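Local coordinates for Thiol:disulfide interchange protein (Klebsiella pneumoniae, PDB 6DXN) that probably acts as a periplasmic thiol:disulfide oxidoreductase of the DsbA type, built on a thioredoxin fold, at residues S167-Q170 with D174-A177; R50-D55 with D179-V184. All blocks are in the same frame, centred on the assembly; numbering follows the deposited sequence.

Both contacts use helix 173-188. Interaction 1 folds the loop 167-170 back on its first turn, while interaction 2 joins its middle to the segment 50-55 on helix 45-52, far away in sequence. Each is partly buried, with one deeply covered residue, Leu-168 in the first and Ala-181 in the second. Their chemistry differs: aliphatic carbons and a carbonyl oxygen around a tyrosine ring in interaction 1, an arginine reaching an asparagine carbonyl in interaction 2. The two meet directly, since Leu-168 packs on Met-180 and Leu-183, and a backbone N-H of the loop is taken up by a carboxylate on segment 179-184.

Interaction 1: S167-Q170 with D174-A177; sequences SLAQ and DTYA
Thr-175 opens the contact with its methyl group: CG2 lies 3.9 Å from CB of Ala-169, a tip-to-tip meeting at the margin. A chi1 of -55° sets OG1 beside the backbone N and leaves CG2 anti to it, turned to the loop; OG1 is hydrogen-bonded to Asp-172, three residues earlier.

Tyr-176 carries most of the burial. Its CG stands anti to the backbone N (chi1 177°), and this sends the ring along the loop, past Ala-169 and on to Leu-168. The carbonyl oxygen of Ala-169 comes in at the edge of the ring, in its plane, with O only 3.3 Å from CD2, so a polarised aromatic C-H probably faces it. Further out, Leu-168 crosses the tyrosine side chain at about a right angle. Its CB sits 3.5 Å from CE2 of Tyr-176, oblique to the ring, and its CD1 reaches the phenol end, 3.7 Å from CZ. The hydroxyl beyond is hydrogen-bonded to the backbone O of Asn-165, which ties the tip of the ring to an earlier part of the same loop. A bound triethylene glycol, probably from the crystallisation liquor, also lies about 3 Å from this side chain.

The loop is braced from within as well: NE2 of Gln-170 donates to O of Leu-168 over 2.9 Å, a bent bond (134° at the hydrogen) whose donor is tilted out of the carbonyl plane.

Ala-177 turns its CB away from the loop and touches Ala-48 of helix 45-52. Tyr-176 meets Val-45 of that helix, and so the first turn of helix 173-188 lies between helix 45-52 and the loop that leads in from strand 161-163, the last strand before this helix.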
ATOM      1  N   SER A 167     -11.873  -7.311 -11.996  1.00 14.40           N
ATOM      2  CA  SER A 167     -12.766  -6.825 -13.069  1.00 13.19           C
ATOM      3  C   SER A 167     -12.018  -6.287 -14.300  1.00 13.95           C
ATOM      4  O   SER A 167     -12.612  -6.227 -15.396  1.00 15.08           O
ATOM      5  CB  SER A 167     -13.697  -5.759 -12.530  1.00 12.44           C
ATOM      6  OG  SER A 167     -13.024  -4.508 -12.338  1.00 11.57           O
ATOM      7  N   LEU A 168     -10.747  -5.911 -14.134  1.00 13.92           N
ATOM      8  CA  LEU A 168      -9.952  -5.230 -15.189  1.00 15.34           C
ATOM      9  C   LEU A 168      -9.464  -6.178 -16.303  1.00 16.34           C
ATOM     10  O   LEU A 168      -9.575  -7.391 -16.212  1.00 15.24           O
ATOM     11  CB  LEU A 168      -8.773  -4.526 -14.509  1.00 16.25           C
ATOM     12  CG  LEU A 168      -9.145  -3.394 -13.548  1.00 16.49           C
ATOM     13  CD1 LEU A 168      -7.982  -3.044 -12.632  1.00 16.27           C
ATOM     14  CD2 LEU A 168      -9.625  -2.164 -14.305  1.00 16.96           C
ATOM     15  N   ALA A 169      -8.914  -5.547 -17.352  1.00 16.46           N
ATOM     16  CA  ALA A 169      -8.381  -6.161 -18.576  1.00 18.59           C
ATOM     17  C   ALA A 169      -7.477  -7.344 -18.228  1.00 18.93           C
ATOM     18  O   ALA A 169      -6.544  -7.200 -17.445  1.00 19.52           O
ATOM     19  CB  ALA A 169      -7.630  -5.124 -19.373  1.00 19.27           C
ATOM     20  N   GLN A 170      -7.733  -8.482 -18.883  1.00 20.43           N
ATOM     21  CA  GLN A 170      -7.051  -9.735 -18.596  1.00 24.00           C
ATOM     22  C   GLN A 170      -6.021 -10.123 -19.667  1.00 24.57           C
ATOM     23  O   GLN A 170      -5.317 -11.109 -19.479  1.00 25.44           O
ATOM     24  CB  GLN A 170      -8.117 -10.817 -18.428  1.00 24.50           C
ATOM     25  CG  GLN A 170      -9.041 -10.558 -17.248  1.00 24.76           C
ATOM     26  CD  GLN A 170      -8.313 -10.675 -15.933  1.00 24.91           C
ATOM     27  OE1 GLN A 170      -7.419 -11.502 -15.777  1.00 23.15           O
ATOM     28  NE2 GLN A 170      -8.693  -9.848 -14.970  1.00 22.85           N
ATOM     29  N   ASP A 174       0.736  -5.723 -18.409  1.00 21.78           N
ATOM     30  CA  ASP A 174       1.002  -4.327 -18.786  1.00 23.09           C
ATOM     31  C   ASP A 174      -0.334  -3.614 -19.037  1.00 23.56           C
ATOM     32  O   ASP A 174      -0.549  -2.489 -18.566  1.00 25.10           O
ATOM     33  CB  ASP A 174       1.940  -4.254 -19.997  1.00 24.64           C
ATOM     34  CG  ASP A 174       3.308  -4.881 -19.750  1.00 28.80           C
ATOM     35  OD1 ASP A 174       3.635  -5.112 -18.575  1.00 27.78           O
ATOM     36  OD2 ASP A 174       4.035  -5.140 -20.736  1.00 31.74           O
ATOM     37  N   THR A 175      -1.233  -4.302 -19.744  1.00 22.19           N
ATOM     38  CA  THR A 175      -2.545  -3.762 -20.077  1.00 22.09           C
ATOM     39  C   THR A 175      -3.369  -3.646 -18.789  1.00 20.38           C
ATOM     40  O   THR A 175      -4.067  -2.648 -18.573  1.00 16.63           O
ATOM     41  CB  THR A 175      -3.226  -4.620 -21.152  1.00 21.84           C
ATOM     42  OG1 THR A 175      -2.338  -4.698 -22.272  1.00 20.39           O
ATOM     43  CG2 THR A 175      -4.566  -4.069 -21.592  1.00 23.80           C
ATOM     44  N   TYR A 176      -3.252  -4.665 -17.929  1.00 19.42           N
ATOM     45  CA  TYR A 176      -3.967  -4.685 -16.661  1.00 17.29           C
ATOM     46  C   TYR A 176      -3.580  -3.463 -15.813  1.00 17.92           C
ATOM     47  O   TYR A 176      -4.459  -2.757 -15.281  1.00 16.43           O
ATOM     48  CB  TYR A 176      -3.696  -5.975 -15.880  1.00 17.24           C
ATOM     49  CG  TYR A 176      -4.371  -5.974 -14.534  1.00 16.75           C
ATOM     50  CD1 TYR A 176      -3.776  -5.344 -13.453  1.00 16.62           C
ATOM     51  CD2 TYR A 176      -5.620  -6.545 -14.347  1.00 15.93           C
ATOM     52  CE1 TYR A 176      -4.393  -5.299 -12.215  1.00 16.51           C
ATOM     53  CE2 TYR A 176      -6.246  -6.519 -13.111  1.00 16.01           C
ATOM     54  CZ  TYR A 176      -5.633  -5.881 -12.043  1.00 15.56           C
ATOM     55  OH  TYR A 176      -6.223  -5.818 -10.816  1.00 15.02           O
ATOM     56  N   ALA A 177      -2.265  -3.232 -15.678  1.00 17.37           N
ATOM     57  CA  ALA A 177      -1.739  -2.129 -14.877  1.00 17.13           C
ATOM     58  C   ALA A 177      -2.258  -0.788 -15.418  1.00 16.79           C
ATOM     59  O   ALA A 177      -2.643   0.078 -14.646  1.00 15.39           O
ATOM     60  CB  ALA A 177      -0.230  -2.169 -14.854  1.00 17.36           C
TER

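Interaction 2: R50-D55 with D179-V184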
ATOM      1  N   ARG A  50       1.064   5.763 -10.204  1.00 16.52           N
ATOM      2  CA  ARG A  50       1.829   6.992  -9.812  1.00 17.96           C
ATOM      3  C   ARG A  50       2.173   7.856 -11.026  1.00 20.10           C
ATOM      4  O   ARG A  50       2.111   9.084 -10.965  1.00 20.10           O
ATOM      5  CB  ARG A  50       3.159   6.666  -9.133  1.00 18.18           C
ATOM      6  CG  ARG A  50       3.026   6.074  -7.742  1.00 20.61           C
ATOM      7  CD  ARG A  50       4.397   6.013  -7.102  1.00 21.18           C
ATOM      8  NE  ARG A  50       4.362   5.254  -5.879  1.00 23.12           N
ATOM      9  CZ  ARG A  50       4.666   3.963  -5.784  1.00 23.77           C
ATOM     10  NH1 ARG A  50       5.061   3.286  -6.849  1.00 23.85           N
ATOM     11  NH2 ARG A  50       4.566   3.359  -4.620  1.00 22.64           N
ATOM     12  N   LYS A  51       2.563   7.181 -12.105  1.00 19.04           N
ATOM     13  CA  LYS A  51       2.950   7.802 -13.360  1.00 21.70           C
ATOM     14  C   LYS A  51       1.816   8.684 -13.906  1.00 22.34           C
ATOM     15  O   LYS A  51       2.080   9.634 -14.644  1.00 19.94           O
ATOM     16  CB  LYS A  51       3.297   6.681 -14.342  1.00 22.56           C
ATOM     17  CG  LYS A  51       3.793   7.099 -15.718  1.00 25.52           C
ATOM     18  CD  LYS A  51       4.174   5.901 -16.573  1.00 27.95           C
ATOM     19  CE  LYS A  51       5.208   5.020 -15.903  1.00 29.03           C
ATOM     20  NZ  LYS A  51       5.605   3.881 -16.762  1.00 31.71           N
ATOM     21  N   ARG A  52       0.575   8.384 -13.498  1.00 23.49           N
ATOM     22  CA  ARG A  52      -0.632   9.072 -14.026  1.00 23.57           C
ATOM     23  C   ARG A  52      -1.260  10.056 -13.030  1.00 22.28           C
ATOM     24  O   ARG A  52      -2.212  10.758 -13.394  1.00 19.37           O
ATOM     25  CB  ARG A  52      -1.690   8.016 -14.366  1.00 26.27           C
ATOM     26  CG  ARG A  52      -1.220   6.947 -15.339  1.00 27.84           C
ATOM     27  CD  ARG A  52      -1.141   7.416 -16.777  1.00 29.96           C
ATOM     28  NE  ARG A  52      -2.465   7.721 -17.307  1.00 32.23           N
ATOM     29  CZ  ARG A  52      -3.340   6.804 -17.706  1.00 32.65           C
ATOM     30  NH1 ARG A  52      -3.054   5.519 -17.589  1.00 36.34           N
ATOM     31  NH2 ARG A  52      -4.501   7.173 -18.216  1.00 34.80           N
ATOM     32  N   LEU A  53      -0.757  10.105 -11.788  1.00 21.31           N
ATOM     33  CA  LEU A  53      -1.341  10.984 -10.759  1.00 22.69           C
ATOM     34  C   LEU A  53      -0.841  12.420 -10.925  1.00 25.28           C
ATOM     35  O   LEU A  53       0.183  12.660 -11.566  1.00 24.18           O
ATOM     36  CB  LEU A  53      -0.955  10.497  -9.357  1.00 22.50           C
ATOM     37  CG  LEU A  53      -1.443   9.116  -8.913  1.00 20.83           C
ATOM     38  CD1 LEU A  53      -0.890   8.783  -7.538  1.00 21.49           C
ATOM     39  CD2 LEU A  53      -2.959   9.031  -8.897  1.00 21.24           C
ATOM     40  N   PRO A  54      -1.565  13.423 -10.374  1.00 28.07           N
ATOM     41  CA  PRO A  54      -1.085  14.806 -10.345  1.00 29.26           C
ATOM     42  C   PRO A  54      -0.038  14.976  -9.229  1.00 32.00           C
ATOM     43  O   PRO A  54       0.047  14.144  -8.330  1.00 33.75           O
ATOM     44  CB  PRO A  54      -2.344  15.647 -10.068  1.00 29.16           C
ATOM     45  CG  PRO A  54      -3.505  14.679 -10.229  1.00 29.27           C
ATOM     46  CD  PRO A  54      -2.941  13.319  -9.872  1.00 28.40           C
ATOM     47  N   ASP A  55       0.713  16.083  -9.277  1.00 33.14           N
ATOM     48  CA  ASP A  55       1.816  16.376  -8.341  1.00 35.06           C
ATOM     49  C   ASP A  55       1.367  16.485  -6.879  1.00 34.07           C
ATOM     50  O   ASP A  55       2.131  16.100  -5.987  1.00 34.30           O
ATOM     51  CB  ASP A  55       2.550  17.657  -8.744  1.00 36.36           C
ATOM     52  CG  ASP A  55       3.376  17.501 -10.007  1.00 38.71           C
ATOM     53  OD1 ASP A  55       3.396  16.375 -10.560  1.00 39.08           O
ATOM     54  OD2 ASP A  55       4.008  18.496 -10.418  1.00 37.89           O
ATOM     55  N   ASP A 179      -5.008  -0.319 -17.117  1.00 16.75           N
ATOM     56  CA  ASP A 179      -6.470  -0.313 -16.916  1.00 17.26           C
ATOM     57  C   ASP A 179      -6.777   0.075 -15.463  1.00 16.63           C
ATOM     58  O   ASP A 179      -7.776   0.748 -15.181  1.00 14.99           O
ATOM     59  CB  ASP A 179      -7.078  -1.674 -17.291  1.00 16.96           C
ATOM     60  CG  ASP A 179      -8.552  -1.633 -17.682  1.00 18.67           C
ATOM     61  OD1 ASP A 179      -9.007  -0.559 -18.102  1.00 17.20           O
ATOM     62  OD2 ASP A 179      -9.228  -2.688 -17.588  1.00 18.14           O
HETATM   63  N   MSE A 180      -5.906  -0.361 -14.543  1.00 17.48           N
HETATM   64  CA  MSE A 180      -6.075  -0.056 -13.134  1.00 16.66           C
HETATM   65  C   MSE A 180      -5.864   1.419 -12.907  1.00 15.08           C
HETATM   66  O   MSE A 180      -6.650   2.060 -12.201  1.00 14.07           O
HETATM   67  CB  MSE A 180      -5.112  -0.896 -12.294  1.00 18.88           C
HETATM   68  CG  MSE A 180      -4.985  -0.333 -10.886  1.00 19.77           C
HETATM   69 SE   MSE A 180      -6.614  -0.657  -9.843  1.00 27.36          SE
HETATM   70  CE  MSE A 180      -6.162  -2.477  -9.204  1.00 25.76           C
ATOM     71  N   ALA A 181      -4.801   1.971 -13.508  1.00 14.81           N
ATOM     72  CA  ALA A 181      -4.497   3.404 -13.377  1.00 14.94           C
ATOM     73  C   ALA A 181      -5.630   4.231 -14.001  1.00 15.82           C
ATOM     74  O   ALA A 181      -5.976   5.296 -13.501  1.00 16.27           O
ATOM     75  CB  ALA A 181      -3.173   3.726 -14.014  1.00 13.93           C
ATOM     76  N   ASN A 182      -6.176   3.729 -15.113  1.00 16.83           N
ATOM     77  CA  ASN A 182      -7.290   4.401 -15.799  1.00 17.06           C
ATOM     78  C   ASN A 182      -8.513   4.429 -14.870  1.00 16.26           C
ATOM     79  O   ASN A 182      -9.120   5.486 -14.687  1.00 15.44           O
ATOM     80  CB  ASN A 182      -7.594   3.754 -17.151  1.00 17.69           C
ATOM     81  CG  ASN A 182      -6.586   4.110 -18.223  1.00 18.17           C
ATOM     82  OD1 ASN A 182      -5.876   5.108 -18.117  1.00 19.13           O
ATOM     83  ND2 ASN A 182      -6.538   3.317 -19.277  1.00 17.70           N
ATOM     84  N   LEU A 183      -8.845   3.271 -14.277  1.00 15.67           N
ATOM     85  CA  LEU A 183      -9.977   3.156 -13.342  1.00 16.45           C
ATOM     86  C   LEU A 183      -9.759   4.080 -12.135  1.00 17.57           C
ATOM     87  O   LEU A 183     -10.690   4.779 -11.716  1.00 19.91           O
ATOM     88  CB  LEU A 183     -10.148   1.703 -12.886  1.00 16.37           C
ATOM     89  CG  LEU A 183     -11.174   1.474 -11.774  1.00 16.67           C
ATOM     90  CD1 LEU A 183     -12.552   1.975 -12.174  1.00 17.47           C
ATOM     91  CD2 LEU A 183     -11.248   0.006 -11.396  1.00 16.41           C
ATOM     92  N   VAL A 184      -8.544   4.069 -11.570  1.00 17.31           N
ATOM     93  CA  VAL A 184      -8.242   4.941 -10.425  1.00 19.14           C
ATOM     94  C   VAL A 184      -8.580   6.392 -10.804  1.00 19.68           C
ATOM     95  O   VAL A 184      -9.281   7.092 -10.067  1.00 18.68           O
ATOM     96  CB  VAL A 184      -6.783   4.795  -9.942  1.00 19.38           C
ATOM     97  CG1 VAL A 184      -6.304   6.005  -9.142  1.00 21.30           C
ATOM     98  CG2 VAL A 184      -6.588   3.531  -9.126  1.00 19.73           C
TER
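Arg-52 reaches over from helix 45-52 and presents the edge of its guanidinium to the side-chain carbonyl of Asn-182. Both terminal nitrogens point at the one oxygen, OD1. The bond from NH1 to OD1 is 2.9 Å but weak, bent to 126° at the hydrogen; that from NH2 to OD1 is modelled at 2.5 Å, so short that its exact length is doubtful. The acceptor lies near the guanidinium plane, while the asparagine amide is turned almost perpendicular to it, the planes being 82° apart. CG of the arginine passes 4.0 Å from CB of Ala-181; beyond it the chain bends at chi2 and chi3, which brings the guanidinium to Asn-182.

In the thioredoxin fold this contact pairs the second helical piece, 45-52, of the beta-alpha-beta half with the C-terminal helix of the beta-beta-alpha half, two helices packed on one face of the sheet. Beneath the polar bridge, Met-180 (a selenomethionine) and Val-184 touch both Ile-49 and Ile-163 of strand 161-163.

Asp-179, buried, with its CB pointing away from 50-55, has both its oxygens satisfied: OD1 by a salt bridge to Lys-4 and a hydrogen bond with Tyr-6, OD2 by the backbone N of Ala-169. Its main-chain O receives N of Leu-183 at 2.9 Å, and O of Met-180 receives N of Val-184 at 2.8 Å. On the other side, N of Leu-53 reaches O of Arg-50 over 3.2 Å.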